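PDB 5CDD: structural polyprotein, VP2 from Israeli acute paralysis virus, which probably serves as a structural component of the virion shell, forming a jelly-roll subunit that joins other capsid proteins in pentamers. Local coordinates for residues C[28-33]-C[42-47]; C[37-42]-C[108-113]; C[77-82]-C[91-96]; C[97-100]-C[106-109]; C[143-146]-C[152-155]. All blocks are in the same frame, centred on the assembly; numbering follows the deposited sequence.

Contact 1: C[28-33]-C[42-47]; sequences AAKPLS and SQKYVR. Unlike the reference sequence in segment 28-33: A29 (reference Asn).
Q43 reaches S33 with its side-chain amide, and this carries the polar part of the contact. OE1 of Q43 accepts a hydrogen bond from S33 N at 2.8 Å, with an N-H...O angle of 157°. The donor stands above the carbonyl plane, 49° out of it. NE2 of Q43 gives a weak bond to S33 O at 3.4 Å. Its chain bends at CG (chi2 63°), which turns the amide onto S33. Within 28-33, K30 NZ donates to S33 OG at 3.0 Å, so the side chain of S33 is held as well. The apolar contacts join the L32 tip and the carbon chains of Q43, K30 and K44. L32 CD2 packs on Q43 CG, and the two side chains cross at about a right angle. The aliphatic parts of K30 and K44 touch through CE of K30 and CG of K44 at 3.8 Å. Their ammonium groups stay apart, with K30 NZ 5.7 Å from K44 NZ. The contact lies in the long loop between strands 13-18 and 47-51. L32 packs on F160 of strand 155-161 and on helix 113-116, while V46 reaches I18 of strand 13-18.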
# COMPACT_ATOMS: atom_id res chain seq x y z
N ALA C 28 -3.35 -12.18 -75.47
CA ALA C 28 -2.33 -13.10 -75.00
C ALA C 28 -1.21 -12.29 -74.36
O ALA C 28 -0.57 -12.74 -73.40
CB ALA C 28 -1.78 -13.91 -76.17
N ALA C 29 -0.97 -11.10 -74.90
CA ALA C 29 0.07 -10.22 -74.38
C ALA C 29 -0.54 -8.97 -73.75
O ALA C 29 0.19 -8.12 -73.24
CB ALA C 29 1.04 -9.82 -75.51
N LYS C 30 -1.87 -8.88 -73.78
CA LYS C 30 -2.60 -7.78 -73.18
C LYS C 30 -1.82 -7.61 -71.88
O LYS C 30 -1.68 -8.57 -71.11
CB LYS C 30 -4.09 -8.15 -73.07
CG LYS C 30 -5.07 -7.14 -73.64
CD LYS C 30 -5.15 -5.87 -72.80
CE LYS C 30 -6.58 -5.56 -72.36
NZ LYS C 30 -6.66 -4.24 -71.67
N PRO C 31 -1.29 -6.39 -71.61
CA PRO C 31 -0.51 -6.17 -70.39
C PRO C 31 -1.51 -5.51 -69.44
O PRO C 31 -2.50 -4.92 -69.87
CB PRO C 31 0.61 -5.21 -70.78
CG PRO C 31 -0.01 -4.45 -71.91
CD PRO C 31 -0.67 -5.54 -72.72
N LEU C 32 -1.24 -5.63 -68.14
CA LEU C 32 -2.10 -5.06 -67.12
C LEU C 32 -2.54 -3.65 -67.48
O LEU C 32 -1.72 -2.82 -67.88
CB LEU C 32 -1.38 -5.05 -65.78
CG LEU C 32 -1.08 -6.41 -65.16
CD1 LEU C 32 -0.21 -6.24 -63.93
CD2 LEU C 32 -2.38 -7.10 -64.80
N SER C 33 -3.84 -3.38 -67.33
CA SER C 33 -4.39 -2.07 -67.62
C SER C 33 -4.12 -1.14 -66.44
O SER C 33 -4.28 -1.53 -65.28
CB SER C 33 -5.90 -2.16 -67.85
OG SER C 33 -6.20 -3.03 -68.94
N SER C 42 -12.44 -5.70 -67.13
CA SER C 42 -11.66 -6.35 -66.09
C SER C 42 -10.23 -6.52 -66.55
O SER C 42 -9.90 -6.25 -67.70
CB SER C 42 -12.26 -7.72 -65.76
OG SER C 42 -13.62 -7.60 -65.39
N GLN C 43 -9.38 -7.00 -65.65
CA GLN C 43 -7.98 -7.22 -65.94
C GLN C 43 -7.85 -8.53 -66.72
O GLN C 43 -8.45 -9.54 -66.35
CB GLN C 43 -7.19 -7.30 -64.63
CG GLN C 43 -5.78 -6.76 -64.69
CD GLN C 43 -5.72 -5.28 -65.01
OE1 GLN C 43 -5.91 -4.87 -66.15
NE2 GLN C 43 -5.47 -4.46 -63.99
N LYS C 44 -7.07 -8.51 -67.80
CA LYS C 44 -6.88 -9.71 -68.62
C LYS C 44 -5.64 -10.47 -68.17
O LYS C 44 -4.60 -9.88 -67.87
CB LYS C 44 -6.72 -9.32 -70.10
CG LYS C 44 -7.96 -8.70 -70.73
CD LYS C 44 -9.11 -9.69 -70.84
CE LYS C 44 -10.36 -9.04 -71.41
NZ LYS C 44 -10.88 -7.95 -70.54
N TYR C 45 -5.75 -11.80 -68.13
CA TYR C 45 -4.64 -12.65 -67.72
C TYR C 45 -4.29 -13.67 -68.79
O TYR C 45 -5.12 -14.03 -69.63
CB TYR C 45 -4.99 -13.39 -66.42
CG TYR C 45 -6.33 -14.09 -66.47
CD1 TYR C 45 -7.50 -13.41 -66.16
CD2 TYR C 45 -6.43 -15.42 -66.85
CE1 TYR C 45 -8.74 -14.04 -66.22
CE2 TYR C 45 -7.66 -16.06 -66.92
CZ TYR C 45 -8.81 -15.36 -66.61
OH TYR C 45 -10.03 -15.99 -66.67
N VAL C 46 -3.04 -14.14 -68.76
CA VAL C 46 -2.56 -15.13 -69.72
C VAL C 46 -3.17 -16.49 -69.42
O VAL C 46 -3.44 -17.27 -70.33
CB VAL C 46 -1.03 -15.24 -69.67
CG1 VAL C 46 -0.55 -16.35 -70.60
CG2 VAL C 46 -0.40 -13.92 -70.05
N ARG C 47 -3.36 -16.78 -68.14
CA ARG C 47 -3.92 -18.05 -67.71
C ARG C 47 -4.23 -17.97 -66.22
O ARG C 47 -3.60 -17.20 -65.49
CB ARG C 47 -2.92 -19.18 -67.98
CG ARG C 47 -3.53 -20.58 -67.99
CD ARG C 47 -4.51 -20.74 -69.14
NE ARG C 47 -3.90 -20.42 -70.44
CZ ARG C 47 -2.94 -21.14 -71.01
NH1 ARG C 47 -2.48 -22.23 -70.42
NH2 ARG C 47 -2.45 -20.77 -72.19

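Contact 2: C[37-42]-C[108-113]; sequences LDQQNS and VLQTSR
Q110 links its loop to S42 and Q39 with one side-chain amide. From CB the chain sets CG beside the backbone N. It then bends at CG (chi2 -62°), and this swings the amide back toward 37-42. CD comes to 3.9 Å from S42 OG. The two amide atoms then part company. OE1 lies against the stem of Q39, 3.4 Å from its CG. NE2 donates a hydrogen bond to S42 OG at 2.8 Å. The N-H...O angle is 144°, and the hydroxyl lies close to the amide plane of Q110. S42 OG passes the bond on, because it donates in turn to Q39 O at 2.7 Å. The hydroxyl is therefore gripped twice, and its rotation is fixed. S42 also packs by its backbone, with CA 3.6 Å from L109 O. That carbonyl is a backbone partner of Q43. On its far side 37-42 meets another capsid protein chain, where Q40 OE1 bonds to A289 N of that chain. In the usual strand naming, the side-chain hydrogen bond joins the BC and EF loops of a viral jelly roll: BC leads into strand 47-51, and EF follows strand 90-97.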
# COMPACT_ATOMS: atom_id res chain seq x y z
N LEU C 37 -12.16 1.08 -64.91
CA LEU C 37 -13.32 1.92 -64.67
C LEU C 37 -14.65 1.18 -64.57
O LEU C 37 -15.60 1.67 -63.97
CB LEU C 37 -13.41 3.00 -65.75
CG LEU C 37 -12.46 4.20 -65.60
CD1 LEU C 37 -11.04 3.73 -65.35
CD2 LEU C 37 -12.53 5.04 -66.86
N ASP C 38 -14.72 -0.01 -65.17
CA ASP C 38 -15.95 -0.80 -65.11
C ASP C 38 -15.63 -2.28 -65.19
O ASP C 38 -14.53 -2.67 -65.59
CB ASP C 38 -16.90 -0.39 -66.24
CG ASP C 38 -16.27 -0.49 -67.61
OD1 ASP C 38 -16.02 -1.62 -68.07
OD2 ASP C 38 -16.01 0.57 -68.22
N GLN C 39 -16.59 -3.12 -64.81
CA GLN C 39 -16.40 -4.56 -64.82
C GLN C 39 -16.30 -5.16 -66.22
O GLN C 39 -15.80 -6.27 -66.39
CB GLN C 39 -17.52 -5.24 -64.04
CG GLN C 39 -17.79 -4.60 -62.69
CD GLN C 39 -18.82 -5.36 -61.88
OE1 GLN C 39 -19.42 -4.81 -60.96
NE2 GLN C 39 -19.02 -6.63 -62.22
N GLN C 40 -16.77 -4.42 -67.22
CA GLN C 40 -16.70 -4.90 -68.59
C GLN C 40 -15.25 -4.83 -69.07
O GLN C 40 -14.89 -5.44 -70.07
CB GLN C 40 -17.59 -4.05 -69.50
CG GLN C 40 -19.05 -4.06 -69.11
CD GLN C 40 -19.90 -3.19 -70.02
OE1 GLN C 40 -19.64 -1.99 -70.17
NE2 GLN C 40 -20.92 -3.79 -70.62
N ASN C 41 -14.44 -4.08 -68.34
CA ASN C 41 -13.03 -3.93 -68.67
C ASN C 41 -12.14 -4.48 -67.56
O ASN C 41 -11.21 -3.81 -67.12
CB ASN C 41 -12.70 -2.46 -68.92
CG ASN C 41 -13.31 -1.94 -70.20
OD1 ASN C 41 -12.94 -2.37 -71.29
ND2 ASN C 41 -14.26 -1.02 -70.07
N SER C 42 -12.44 -5.70 -67.13
CA SER C 42 -11.66 -6.35 -66.09
C SER C 42 -10.23 -6.52 -66.55
O SER C 42 -9.90 -6.25 -67.70
CB SER C 42 -12.26 -7.72 -65.76
OG SER C 42 -13.62 -7.60 -65.39
N VAL C 108 -8.96 -9.27 -57.57
CA VAL C 108 -7.70 -8.81 -58.16
C VAL C 108 -7.90 -8.33 -59.60
O VAL C 108 -7.14 -7.50 -60.09
CB VAL C 108 -6.63 -9.93 -58.14
CG1 VAL C 108 -7.11 -11.13 -58.94
CG2 VAL C 108 -5.32 -9.41 -58.70
N LEU C 109 -8.93 -8.85 -60.26
CA LEU C 109 -9.22 -8.49 -61.64
C LEU C 109 -10.01 -7.19 -61.75
O LEU C 109 -10.20 -6.65 -62.84
CB LEU C 109 -10.00 -9.62 -62.32
CG LEU C 109 -9.32 -10.99 -62.32
CD1 LEU C 109 -10.26 -12.03 -62.91
CD2 LEU C 109 -8.03 -10.93 -63.12
N GLN C 110 -10.47 -6.67 -60.61
CA GLN C 110 -11.25 -5.45 -60.58
C GLN C 110 -10.48 -4.26 -60.01
O GLN C 110 -11.09 -3.31 -59.51
CB GLN C 110 -12.52 -5.66 -59.76
CG GLN C 110 -13.43 -6.75 -60.27
CD GLN C 110 -13.95 -6.46 -61.66
OE1 GLN C 110 -14.60 -5.43 -61.89
NE2 GLN C 110 -13.68 -7.36 -62.60
N THR C 111 -9.16 -4.31 -60.09
CA THR C 111 -8.34 -3.22 -59.56
C THR C 111 -7.29 -2.74 -60.55
O THR C 111 -7.06 -3.36 -61.59
CB THR C 111 -7.65 -3.64 -58.24
OG1 THR C 111 -6.92 -2.53 -57.71
CG2 THR C 111 -6.70 -4.80 -58.47
N SER C 112 -6.65 -1.62 -60.22
CA SER C 112 -5.62 -1.02 -61.06
C SER C 112 -4.41 -1.93 -61.22
O SER C 112 -4.30 -2.96 -60.56
CB SER C 112 -5.17 0.31 -60.47
OG SER C 112 -4.61 0.12 -59.18
N ARG C 113 -3.50 -1.53 -62.10
CA ARG C 113 -2.28 -2.29 -62.34
C ARG C 113 -1.45 -2.22 -61.07
O ARG C 113 -0.74 -3.16 -60.72
CB ARG C 113 -1.51 -1.69 -63.51
CG ARG C 113 -0.17 -2.35 -63.78
CD ARG C 113 0.50 -1.70 -64.98
NE ARG C 113 0.66 -0.26 -64.78
CZ ARG C 113 0.95 0.60 -65.75
NH1 ARG C 113 1.11 0.17 -66.99
NH2 ARG C 113 1.07 1.89 -65.47

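Contact 3: C[77-82]-C[91-96]; sequences VKLVLN and MYLAYS
L93 packs against L79 and V77 across the interior of a jelly-roll beta sandwich. Strand 68-81 belongs to one sheet and strand 90-97 to the other. In the usual naming of this fold they correspond to strands D and E, of the BIDG and CHEF sheets. The nearest CA atoms, of L79 and L93, are 9.3 Å apart. Side chains alone bridge the gap. L79 and L93 reach toward each other tip to tip. V77 meets the same leucine obliquely. A single methyl, CD2 of L93, serves both partners. L93 holds CG anti to its backbone N (chi1 -178°), which sends its methyls across to the other sheet.

The next shell closes round these three residues. L157 of strand 155-161 packs on both V77 and L93. From strand 179-186, M183 touches V77 and V181 touches L79. Backbone pairing sets the positions of the inner residues. Backbone hydrogen bonds link V77 to M134 and L79 to V132, both on strand 131-146. K78, between them, points away from strand 90-97 and pairs with Y182. All three touching side chains are buried, and the contact lies about 7 Å from the centre of the chain. CD1 of L79 comes to 3.7 Å from CD2 of L93, while CG1 of V77 stands 4.0 Å from that same CD2.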
# COMPACT_ATOMS: atom_id res chain seq x y z
N VAL C 77 4.25 -23.98 -56.61
CA VAL C 77 4.23 -23.65 -58.03
C VAL C 77 5.61 -23.32 -58.57
O VAL C 77 6.41 -22.66 -57.90
CB VAL C 77 3.30 -22.44 -58.31
CG1 VAL C 77 3.26 -22.15 -59.79
CG2 VAL C 77 1.91 -22.72 -57.78
N LYS C 78 5.89 -23.78 -59.78
CA LYS C 78 7.17 -23.52 -60.42
C LYS C 78 6.99 -23.31 -61.91
O LYS C 78 6.37 -24.12 -62.60
CB LYS C 78 8.14 -24.68 -60.19
CG LYS C 78 9.51 -24.45 -60.81
CD LYS C 78 10.49 -25.54 -60.44
CE LYS C 78 11.88 -25.22 -60.97
NZ LYS C 78 12.89 -26.23 -60.54
N LEU C 79 7.53 -22.20 -62.41
CA LEU C 79 7.44 -21.89 -63.83
C LEU C 79 8.81 -22.04 -64.47
O LEU C 79 9.76 -21.38 -64.07
CB LEU C 79 6.96 -20.45 -64.03
CG LEU C 79 5.61 -20.03 -63.45
CD1 LEU C 79 5.32 -18.59 -63.84
CD2 LEU C 79 4.51 -20.94 -63.95
N VAL C 80 8.91 -22.94 -65.45
CA VAL C 80 10.17 -23.15 -66.14
C VAL C 80 10.08 -22.41 -67.48
O VAL C 80 9.30 -22.78 -68.36
CB VAL C 80 10.44 -24.64 -66.39
CG1 VAL C 80 11.75 -24.81 -67.15
CG2 VAL C 80 10.49 -25.38 -65.07
N LEU C 81 10.89 -21.37 -67.61
CA LEU C 81 10.90 -20.55 -68.81
C LEU C 81 11.89 -21.05 -69.87
O LEU C 81 12.99 -21.49 -69.55
CB LEU C 81 11.22 -19.11 -68.44
CG LEU C 81 11.14 -18.07 -69.56
CD1 LEU C 81 9.73 -18.01 -70.12
CD2 LEU C 81 11.55 -16.71 -69.00
N ASN C 82 11.47 -20.95 -71.12
CA ASN C 82 12.28 -21.37 -72.26
C ASN C 82 12.17 -20.31 -73.35
O ASN C 82 11.41 -20.48 -74.30
CB ASN C 82 11.79 -22.72 -72.78
CG ASN C 82 12.48 -23.14 -74.06
OD1 ASN C 82 13.71 -23.18 -74.12
ND2 ASN C 82 11.70 -23.48 -75.08
N MET C 91 6.56 -10.70 -66.62
CA MET C 91 5.22 -11.00 -66.14
C MET C 91 5.16 -11.09 -64.62
O MET C 91 6.18 -11.04 -63.94
CB MET C 91 4.73 -12.32 -66.75
CG MET C 91 5.00 -12.42 -68.23
SD MET C 91 4.10 -13.77 -68.99
CE MET C 91 2.78 -12.85 -69.77
N TYR C 92 3.94 -11.23 -64.09
CA TYR C 92 3.75 -11.32 -62.66
C TYR C 92 2.81 -12.47 -62.29
O TYR C 92 1.68 -12.53 -62.77
CB TYR C 92 3.18 -10.00 -62.12
CG TYR C 92 3.25 -9.86 -60.62
CD1 TYR C 92 4.47 -9.88 -59.95
CD2 TYR C 92 2.09 -9.69 -59.86
CE1 TYR C 92 4.55 -9.72 -58.56
CE2 TYR C 92 2.15 -9.53 -58.47
CZ TYR C 92 3.38 -9.55 -57.83
OH TYR C 92 3.45 -9.39 -56.47
N LEU C 93 3.30 -13.37 -61.45
CA LEU C 93 2.50 -14.51 -61.01
C LEU C 93 2.04 -14.23 -59.58
O LEU C 93 2.85 -14.21 -58.65
CB LEU C 93 3.34 -15.79 -61.03
CG LEU C 93 2.62 -17.09 -60.64
CD1 LEU C 93 1.55 -17.42 -61.68
CD2 LEU C 93 3.63 -18.22 -60.54
N ALA C 94 0.74 -14.01 -59.41
CA ALA C 94 0.18 -13.71 -58.10
C ALA C 94 -1.03 -14.59 -57.79
O ALA C 94 -1.65 -15.14 -58.69
CB ALA C 94 -0.20 -12.25 -58.01
N TYR C 95 -1.36 -14.71 -56.51
CA TYR C 95 -2.51 -15.51 -56.09
C TYR C 95 -3.45 -14.66 -55.24
O TYR C 95 -3.04 -13.67 -54.65
CB TYR C 95 -2.05 -16.76 -55.32
CG TYR C 95 -1.52 -16.51 -53.93
CD1 TYR C 95 -2.38 -16.28 -52.86
CD2 TYR C 95 -0.15 -16.55 -53.67
CE1 TYR C 95 -1.90 -16.08 -51.57
CE2 TYR C 95 0.35 -16.35 -52.38
CZ TYR C 95 -0.53 -16.12 -51.33
OH TYR C 95 -0.05 -15.93 -50.06
N SER C 96 -4.71 -15.07 -55.19
CA SER C 96 -5.72 -14.35 -54.43
C SER C 96 -6.70 -15.30 -53.75
O SER C 96 -7.54 -15.92 -54.41
CB SER C 96 -6.48 -13.39 -55.36
OG SER C 96 -7.50 -12.70 -54.67

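Contact 4: C[97-100]-C[106-109]; sequences PYDD and RSVL
The carboxylate of D99 is the flat group here, and S107 and V108 surround it. V108 N approaches at the edge and uses the syn lone pair of OD1. This hydrogen bond is 2.8 Å long, with an N-H...O angle of 163°. V108 CG1 lies to one side of the plane, beyond the oxygens, 3.4 Å from OD1. S107 OG meets OD2 from the syn side but is displaced to the other side of the plane from CG1, 33° out of it. It donates a hydrogen bond to D99 OD2 at 2.8 Å. Two donors from consecutive residues therefore grip the two oxygens and fix the rotation of the group. The D99 side chain extends with CG anti to its backbone N (chi1 -171°), which carries the carboxylate across to 106-109. S107 OG also receives a weak bond from L109 N at 3.4 Å.

Further partners gather on the same carboxylate. S96 OG bonds to OD1, and Y158 OH makes a weak bond to OD2. R86 of a neighbouring chain forms a long, weak ion pair with OD1, which may help to balance the buried charge. That chain also receives the R106 side chain, whose guanidinium bonds to its S82 and lies in a cation-pi contact with its Y83. Contact 4 joins the start of the loop after strand 90-97 to a later part of the same loop. V108 and L109 pack on Y158 of strand 155-161, and the chain then runs on toward helix 113-116.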
# COMPACT_ATOMS: atom_id res chain seq x y z
N PRO C 97 -6.62 -15.43 -52.42
CA PRO C 97 -7.52 -16.32 -51.67
C PRO C 97 -8.99 -15.93 -51.84
O PRO C 97 -9.35 -14.77 -51.66
CB PRO C 97 -7.04 -16.15 -50.23
CG PRO C 97 -5.59 -15.84 -50.38
CD PRO C 97 -5.58 -14.87 -51.53
N TYR C 98 -9.82 -16.91 -52.18
CA TYR C 98 -11.25 -16.67 -52.36
C TYR C 98 -11.53 -15.45 -53.23
O TYR C 98 -12.48 -14.71 -52.98
CB TYR C 98 -11.92 -16.47 -50.99
CG TYR C 98 -11.87 -17.70 -50.11
CD1 TYR C 98 -12.80 -18.73 -50.27
CD2 TYR C 98 -10.87 -17.85 -49.15
CE1 TYR C 98 -12.75 -19.87 -49.47
CE2 TYR C 98 -10.81 -19.00 -48.36
CZ TYR C 98 -11.75 -20.00 -48.52
OH TYR C 98 -11.68 -21.14 -47.75
N ASP C 99 -10.71 -15.26 -54.26
CA ASP C 99 -10.88 -14.11 -55.15
C ASP C 99 -12.25 -14.08 -55.82
O ASP C 99 -12.76 -13.02 -56.16
CB ASP C 99 -9.80 -14.12 -56.23
CG ASP C 99 -9.79 -12.85 -57.05
OD1 ASP C 99 -9.37 -11.80 -56.51
OD2 ASP C 99 -10.21 -12.89 -58.22
N ASP C 100 -12.84 -15.26 -56.00
CA ASP C 100 -14.14 -15.38 -56.64
C ASP C 100 -15.27 -15.60 -55.64
O ASP C 100 -16.42 -15.78 -56.03
CB ASP C 100 -14.10 -16.55 -57.62
CG ASP C 100 -13.66 -17.85 -56.97
OD1 ASP C 100 -12.55 -17.88 -56.39
OD2 ASP C 100 -14.41 -18.85 -57.04
N ARG C 106 -13.50 -6.29 -54.56
CA ARG C 106 -12.35 -6.81 -53.83
C ARG C 106 -11.56 -7.87 -54.58
O ARG C 106 -10.65 -8.50 -54.02
CB ARG C 106 -12.82 -7.37 -52.49
CG ARG C 106 -13.49 -6.34 -51.59
CD ARG C 106 -14.18 -6.99 -50.40
NE ARG C 106 -14.85 -6.01 -49.55
CZ ARG C 106 -14.22 -5.18 -48.71
NH1 ARG C 106 -12.90 -5.22 -48.61
NH2 ARG C 106 -14.91 -4.32 -47.98
N SER C 107 -11.89 -8.07 -55.86
CA SER C 107 -11.20 -9.05 -56.69
C SER C 107 -9.95 -8.44 -57.31
O SER C 107 -9.89 -7.23 -57.55
CB SER C 107 -12.13 -9.55 -57.80
OG SER C 107 -11.45 -10.44 -58.66
N VAL C 108 -8.96 -9.27 -57.57
CA VAL C 108 -7.70 -8.81 -58.16
C VAL C 108 -7.90 -8.33 -59.60
O VAL C 108 -7.14 -7.50 -60.09
CB VAL C 108 -6.63 -9.93 -58.14
CG1 VAL C 108 -7.11 -11.13 -58.94
CG2 VAL C 108 -5.32 -9.41 -58.70
N LEU C 109 -8.93 -8.85 -60.26
CA LEU C 109 -9.22 -8.49 -61.64
C LEU C 109 -10.01 -7.19 -61.75
O LEU C 109 -10.20 -6.65 -62.84
CB LEU C 109 -10.00 -9.62 -62.32
CG LEU C 109 -9.32 -10.99 -62.32
CD1 LEU C 109 -10.26 -12.03 -62.91
CD2 LEU C 109 -8.03 -10.93 -63.12

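Contact 5: C[143-146]-C[152-155]; sequences EAYD and EDFV
Y145 swings its ring along E152 because CG stands anti to the backbone N (chi1 177°). E152 starts with CG beside its own N and is extended from there on, so its carboxylate travels to D146. The two side chains pass in opposite directions. The hydrogen bond that results runs from D146 N to E152 OE2, at 3.0 Å and with an N-H...O angle of 165°. The N-H comes from above the carboxylate plane, 54° out of it. The other oxygen, OE1, lies 3.4 Å from CB of D146.

The edge of the Y145 ring meets the backbone of E152 and D153. CE1 is 3.4 Å from the backbone C of E152 and 3.6 Å from its CB. D153 turns its carboxylate nearly parallel to the ring, with OD1 3.8 Å from Y145 OH. CE2 of F154 touches CD1 of Y145 at 4.3 Å.

The contact closes the loop that joins strand 131-146 to strand 155-161, the GH connection in jelly-roll naming. The second strand opens with a classic beta bulge, in which F154 and V155 both face L51. The ring of F154 meets Y138 edge-to-face.

Two acidic groups come close here: D146 OD2 is 4.5 Å from E152 OE1. The repulsion is probably eased by the salt bridge from D146 OD2 to K69. D146 OD1 accepts a bond from T149 N inside the turn. D153 OD2 is bonded to S53 OG, next to the P52 ring that packs on Y145.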
# COMPACT_ATOMS: atom_id res chain seq x y z
N GLU C 143 -11.04 -25.47 -41.45
CA GLU C 143 -10.00 -26.30 -40.86
C GLU C 143 -9.39 -27.27 -41.86
O GLU C 143 -8.26 -27.74 -41.68
CB GLU C 143 -10.56 -27.08 -39.67
CG GLU C 143 -11.12 -26.20 -38.55
CD GLU C 143 -10.15 -25.11 -38.10
OE1 GLU C 143 -10.09 -24.05 -38.77
OE2 GLU C 143 -9.45 -25.32 -37.09
N ALA C 144 -10.12 -27.56 -42.93
CA ALA C 144 -9.65 -28.46 -43.97
C ALA C 144 -10.49 -28.38 -45.23
O ALA C 144 -11.60 -27.84 -45.23
CB ALA C 144 -9.64 -29.89 -43.44
N TYR C 145 -9.95 -28.93 -46.32
CA TYR C 145 -10.61 -28.94 -47.62
C TYR C 145 -11.38 -30.25 -47.77
O TYR C 145 -10.84 -31.33 -47.57
CB TYR C 145 -9.55 -28.82 -48.72
CG TYR C 145 -10.09 -28.88 -50.14
CD1 TYR C 145 -10.91 -27.87 -50.64
CD2 TYR C 145 -9.76 -29.95 -50.98
CE1 TYR C 145 -11.39 -27.92 -51.95
CE2 TYR C 145 -10.24 -30.01 -52.28
CZ TYR C 145 -11.05 -28.99 -52.76
OH TYR C 145 -11.52 -29.05 -54.05
N ASP C 146 -12.66 -30.15 -48.13
CA ASP C 146 -13.49 -31.34 -48.31
C ASP C 146 -13.18 -31.97 -49.67
O ASP C 146 -13.53 -31.42 -50.71
CB ASP C 146 -14.97 -30.96 -48.26
CG ASP C 146 -15.87 -32.17 -48.10
OD1 ASP C 146 -15.76 -33.11 -48.93
OD2 ASP C 146 -16.69 -32.18 -47.16
N GLU C 152 -14.86 -26.36 -52.69
CA GLU C 152 -14.22 -25.43 -51.79
C GLU C 152 -12.87 -24.85 -52.21
O GLU C 152 -12.04 -24.58 -51.34
CB GLU C 152 -14.08 -26.10 -50.42
CG GLU C 152 -15.40 -26.57 -49.81
CD GLU C 152 -15.20 -27.35 -48.51
OE1 GLU C 152 -16.22 -27.80 -47.94
OE2 GLU C 152 -14.04 -27.50 -48.07
N ASP C 153 -12.63 -24.65 -53.50
CA ASP C 153 -11.34 -24.08 -53.89
C ASP C 153 -11.20 -22.74 -53.17
O ASP C 153 -12.05 -21.86 -53.30
CB ASP C 153 -11.24 -23.89 -55.40
CG ASP C 153 -10.92 -25.19 -56.12
OD1 ASP C 153 -10.08 -25.96 -55.63
OD2 ASP C 153 -11.50 -25.43 -57.20
N PHE C 154 -10.12 -22.60 -52.41
CA PHE C 154 -9.88 -21.40 -51.62
C PHE C 154 -8.89 -20.37 -52.16
O PHE C 154 -8.68 -19.33 -51.54
CB PHE C 154 -9.46 -21.82 -50.21
CG PHE C 154 -8.36 -22.83 -50.20
CD1 PHE C 154 -7.05 -22.47 -50.47
CD2 PHE C 154 -8.65 -24.17 -49.92
CE1 PHE C 154 -6.03 -23.42 -50.48
CE2 PHE C 154 -7.64 -25.13 -49.93
CZ PHE C 154 -6.33 -24.75 -50.20
N VAL C 155 -8.28 -20.64 -53.31
CA VAL C 155 -7.32 -19.68 -53.84
C VAL C 155 -7.24 -19.72 -55.37
O VAL C 155 -7.31 -20.79 -55.97
CB VAL C 155 -5.91 -19.91 -53.24
CG1 VAL C 155 -5.42 -21.31 -53.58
CG2 VAL C 155 -4.94 -18.87 -53.76

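In the fold
Contacts 1, 2 and 4 form a run of touching loops, with about 15 Å between the centres of 1 and 4. Contacts 1 and 2 share S42, and their centres are about 11 Å apart. Contacts 2 and 4 share V108 and L109, at the same spacing. Q43 N probably bonds to L109 O at 2.9 Å, which joins contact 1 to this shared piece. Contact 3 packs the sheets together. It touches contact 1 through M91 and V46, contact 4 through S96 and V108, and contact 5 through Y95 and V155. Contact 5 lies about 27 Å from contact 1 between centres. It meets contact 4 where Y98 N probably bonds to F154 O at 2.8 Å.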